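Local coordinates for protein putative non-ribosomal peptide synthetase (Actinomadura parvosata subsp. kistnae, PDB 6M7L) that probably acts in non-ribosomal peptide synthesis through a condensation domain, the type of domain that joins carrier-bound building blocks, at residues Trp318-Ser326 and Arg337-His346. Residues are numbered along the deposited sequence; the frame is centred on the assembly and turned at random.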
loop_
_atom_site.group_PDB
_atom_site.type_symbol
_atom_site.label_atom_id
_atom_site.label_comp_id
_atom_site.label_asym_id
_atom_site.label_seq_id
_atom_site.Cartn_x
_atom_site.Cartn_y
_atom_site.Cartn_z
ATOM N N TRP A 318 9.408 8.160 -20.147
ATOM C CA TRP A 318 8.395 8.725 -21.020
ATOM C C TRP A 318 8.445 8.032 -22.373
ATOM O O TRP A 318 9.523 7.682 -22.863
ATOM C CB TRP A 318 8.588 10.234 -21.180
ATOM C CG TRP A 318 8.127 11.002 -19.979
ATOM C CD1 TRP A 318 8.872 11.347 -18.889
ATOM C CD2 TRP A 318 6.807 11.505 -19.737
ATOM N NE1 TRP A 318 8.100 12.040 -17.987
ATOM C CE2 TRP A 318 6.828 12.151 -18.486
ATOM C CE3 TRP A 318 5.611 11.476 -20.461
ATOM C CZ2 TRP A 318 5.700 12.763 -17.943
ATOM C CZ3 TRP A 318 4.491 12.084 -19.920
ATOM C CH2 TRP A 318 4.544 12.718 -18.673
ATOM N N LEU A 319 7.274 7.829 -22.969
ATOM C CA LEU A 319 7.148 7.063 -24.202
ATOM C C LEU A 319 6.300 7.846 -25.191
ATOM O O LEU A 319 5.123 8.112 -24.929
ATOM C CB LEU A 319 6.528 5.690 -23.929
ATOM C CG LEU A 319 6.906 4.570 -24.896
ATOM C CD1 LEU A 319 8.408 4.334 -24.846
ATOM C CD2 LEU A 319 6.142 3.296 -24.565
ATOM N N ALA A 320 6.896 8.215 -26.322
ATOM C CA ALA A 320 6.146 8.836 -27.402
ATOM C C ALA A 320 5.344 7.778 -28.147
ATOM O O ALA A 320 5.810 6.651 -28.345
ATOM C CB ALA A 320 7.088 9.559 -28.366
ATOM N N LEU A 321 4.130 8.140 -28.559
ATOM C CA LEU A 321 3.221 7.225 -29.251
ATOM C C LEU A 321 2.707 7.882 -30.526
ATOM O O LEU A 321 1.512 8.175 -30.652
ATOM C CB LEU A 321 2.063 6.819 -28.338
ATOM C CG LEU A 321 2.445 6.299 -26.948
ATOM C CD1 LEU A 321 1.207 6.034 -26.111
ATOM C CD2 LEU A 321 3.304 5.050 -27.058
ATOM N N PRO A 322 3.586 8.117 -31.503
ATOM C CA PRO A 322 3.155 8.798 -32.732
ATOM C C PRO A 322 2.200 7.931 -33.540
ATOM O O PRO A 322 2.481 6.763 -33.822
ATOM C CB PRO A 322 4.469 9.037 -33.484
ATOM C CG PRO A 322 5.369 7.965 -32.991
ATOM C CD PRO A 322 5.016 7.764 -31.549
ATOM N N VAL A 323 1.068 8.516 -33.917
ATOM C CA VAL A 323 0.048 7.838 -34.704
ATOM C C VAL A 323 -0.158 8.620 -35.992
ATOM O O VAL A 323 -0.345 9.842 -35.961
ATOM C CB VAL A 323 -1.273 7.699 -33.925
ATOM C CG1 VAL A 323 -2.395 7.272 -34.853
ATOM C CG2 VAL A 323 -1.110 6.700 -32.789
ATOM N N ASP A 324 -0.109 7.918 -37.121
ATOM C CA ASP A 324 -0.342 8.524 -38.423
ATOM C C ASP A 324 -1.818 8.391 -38.770
ATOM O O ASP A 324 -2.337 7.276 -38.885
ATOM C CB ASP A 324 0.529 7.865 -39.492
ATOM C CG ASP A 324 0.465 8.587 -40.827
ATOM O OD1 ASP A 324 -0.251 9.605 -40.930
ATOM O OD2 ASP A 324 1.139 8.135 -41.777
ATOM N N LEU A 325 -2.495 9.528 -38.925
ATOM C CA LEU A 325 -3.890 9.562 -39.341
ATOM C C LEU A 325 -4.036 9.911 -40.817
ATOM O O LEU A 325 -5.062 10.466 -41.226
ATOM C CB LEU A 325 -4.673 10.544 -38.469
ATOM C CG LEU A 325 -4.594 10.222 -36.974
ATOM C CD1 LEU A 325 -5.368 11.225 -36.146
ATOM C CD2 LEU A 325 -5.105 8.818 -36.715
ATOM N N SER A 326 -3.022 9.591 -41.622
ATOM C CA SER A 326 -3.071 9.839 -43.056
ATOM C C SER A 326 -4.248 9.104 -43.690
ATOM O O SER A 326 -4.787 8.137 -43.139
ATOM C CB SER A 326 -1.765 9.408 -43.722
ATOM O OG SER A 326 -0.699 10.269 -43.362
ATOM N N ARG A 337 -3.992 1.568 -35.418
ATOM C CA ARG A 337 -2.734 2.304 -35.486
ATOM C C ARG A 337 -2.227 2.646 -34.092
ATOM O O ARG A 337 -1.023 2.564 -33.823
ATOM C CB ARG A 337 -2.908 3.576 -36.318
ATOM C CG ARG A 337 -3.705 3.386 -37.596
ATOM C CD ARG A 337 -2.928 3.839 -38.821
ATOM N NE ARG A 337 -3.766 3.852 -40.018
ATOM C CZ ARG A 337 -4.199 4.957 -40.616
ATOM N NH1 ARG A 337 -3.865 6.148 -40.137
ATOM N NH2 ARG A 337 -4.961 4.872 -41.699
ATOM N N ALA A 338 -3.134 3.030 -33.191
ATOM C CA ALA A 338 -2.740 3.284 -31.810
ATOM C C ALA A 338 -2.207 2.018 -31.151
ATOM O O ALA A 338 -1.182 2.052 -30.459
ATOM C CB ALA A 338 -3.925 3.845 -31.023
ATOM N N ARG A 339 -2.885 0.889 -31.365
ATOM C CA ARG A 339 -2.441 -0.366 -30.772
ATOM C C ARG A 339 -1.073 -0.776 -31.300
ATOM O O ARG A 339 -0.220 -1.246 -30.538
ATOM C CB ARG A 339 -3.469 -1.463 -31.045
ATOM C CG ARG A 339 -3.182 -2.781 -30.348
ATOM C CD ARG A 339 -3.258 -3.957 -31.314
ATOM N NE ARG A 339 -4.396 -3.857 -32.224
ATOM C CZ ARG A 339 -4.289 -3.699 -33.540
ATOM N NH1 ARG A 339 -3.091 -3.634 -34.105
ATOM N NH2 ARG A 339 -5.378 -3.615 -34.293
ATOM N N ASP A 340 -0.838 -0.595 -32.604
ATOM C CA ASP A 340 0.403 -1.074 -33.204
ATOM C C ASP A 340 1.604 -0.255 -32.748
ATOM O O ASP A 340 2.692 -0.806 -32.541
ATOM C CB ASP A 340 0.301 -1.061 -34.729
ATOM C CG ASP A 340 -0.671 -2.095 -35.256
ATOM O OD1 ASP A 340 -1.506 -1.748 -36.116
ATOM O OD2 ASP A 340 -0.610 -3.253 -34.794
ATOM N N VAL A 341 1.438 1.061 -32.593
ATOM C CA VAL A 341 2.578 1.875 -32.183
ATOM C C VAL A 341 2.903 1.642 -30.716
ATOM O O VAL A 341 4.061 1.774 -30.303
ATOM C CB VAL A 341 2.329 3.366 -32.483
ATOM C CG1 VAL A 341 1.256 3.934 -31.569
ATOM C CG2 VAL A 341 3.624 4.153 -32.346
ATOM N N SER A 342 1.905 1.276 -29.904
ATOM C CA SER A 342 2.174 1.017 -28.495
ATOM C C SER A 342 2.978 -0.264 -28.306
ATOM O O SER A 342 3.809 -0.343 -27.395
ATOM C CB SER A 342 0.864 0.948 -27.710
ATOM O OG SER A 342 1.115 0.919 -26.315
ATOM N N GLU A 343 2.756 -1.268 -29.158
ATOM C CA GLU A 343 3.545 -2.492 -29.076
ATOM C C GLU A 343 4.982 -2.252 -29.518
ATOM O O GLU A 343 5.924 -2.718 -28.866
ATOM C CB GLU A 343 2.895 -3.590 -29.917
ATOM C CG GLU A 343 1.646 -4.182 -29.288
ATOM C CD GLU A 343 0.757 -4.876 -30.297
ATOM O OE1 GLU A 343 1.164 -4.992 -31.473
ATOM O OE2 GLU A 343 -0.354 -5.301 -29.913
ATOM N N ASP A 344 5.172 -1.525 -30.620
ATOM C CA ASP A 344 6.524 -1.250 -31.095
ATOM C C ASP A 344 7.268 -0.324 -30.142
ATOM O O ASP A 344 8.475 -0.489 -29.928
ATOM C CB ASP A 344 6.477 -0.648 -32.501
ATOM C CG ASP A 344 5.763 -1.544 -33.496
ATOM O OD1 ASP A 344 5.723 -2.774 -33.272
ATOM O OD2 ASP A 344 5.244 -1.018 -34.503
ATOM N N ALA A 345 6.568 0.651 -29.558
ATOM C CA ALA A 345 7.214 1.580 -28.634
ATOM C C ALA A 345 7.680 0.865 -27.373
ATOM O O ALA A 345 8.809 1.070 -26.911
ATOM C CB ALA A 345 6.261 2.723 -28.283
ATOM N N HIS A 346 6.819 0.022 -26.795
ATOM C CA HIS A 346 7.212 -0.737 -25.612
ATOM C C HIS A 346 8.301 -1.758 -25.917
ATOM O O HIS A 346 8.971 -2.225 -24.991
ATOM C CB HIS A 346 5.995 -1.428 -24.997
ATOM C CG HIS A 346 5.118 -0.510 -24.204
ATOM N ND1 HIS A 346 4.008 0.108 -24.737
ATOM C CD2 HIS A 346 5.195 -0.099 -22.916
ATOM C CE1 HIS A 346 3.434 0.855 -23.811
ATOM N NE2 HIS A 346 4.135 0.749 -22.697
#
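Leu319 and His346 meet through a CH-pi contact: methyl CD2 sits over the middle of the imidazole face, 3.7 Å from the ring centroid. With chi1 at -152°, roughly trans to N, Leu319 sends its isobutyl branch to the helix, where CD2 reaches the ring. The imidazole is held by the backbone one turn earlier, for His346 ND1 donates to Ser342 O at 2.7 Å, with the acceptor nearly in the ring plane; His346 N reaches the same oxygen from the opposite face of the carbonyl. Replacing His346 by alanine removes the ring, which would probably leave Leu319 CD2 without the flat face it rests on and cost Ser342 O the imidazole donor.

Most of the remaining side-chain contacts are apolar. Ala345 CB meets Leu319 CD2 at 3.8 Å and also touches Leu321 CD2, while Val341 directs CG2 to Pro322 CD and CG1 to Val323 CG2. The strand is followed by a helix that folds back across it at 145°, in the C-terminal half of a condensation domain, whose two halves each resemble chloramphenicol acetyltransferase; strand 292-299 pairs with this strand, and Trp215 of helix 207-218 touches both Leu319 and Ala345.

Polar groups gather where the strand ends. There Asp324 OD1 accepts from Ser326 N at 2.9 Å in an Asx turn, and its syn lone pair takes Ser326 OG. Arg337 lays its CB against Val323 CG1, crossing that side chain at about a right angle; the exact placement of its guanidinium is doubtful.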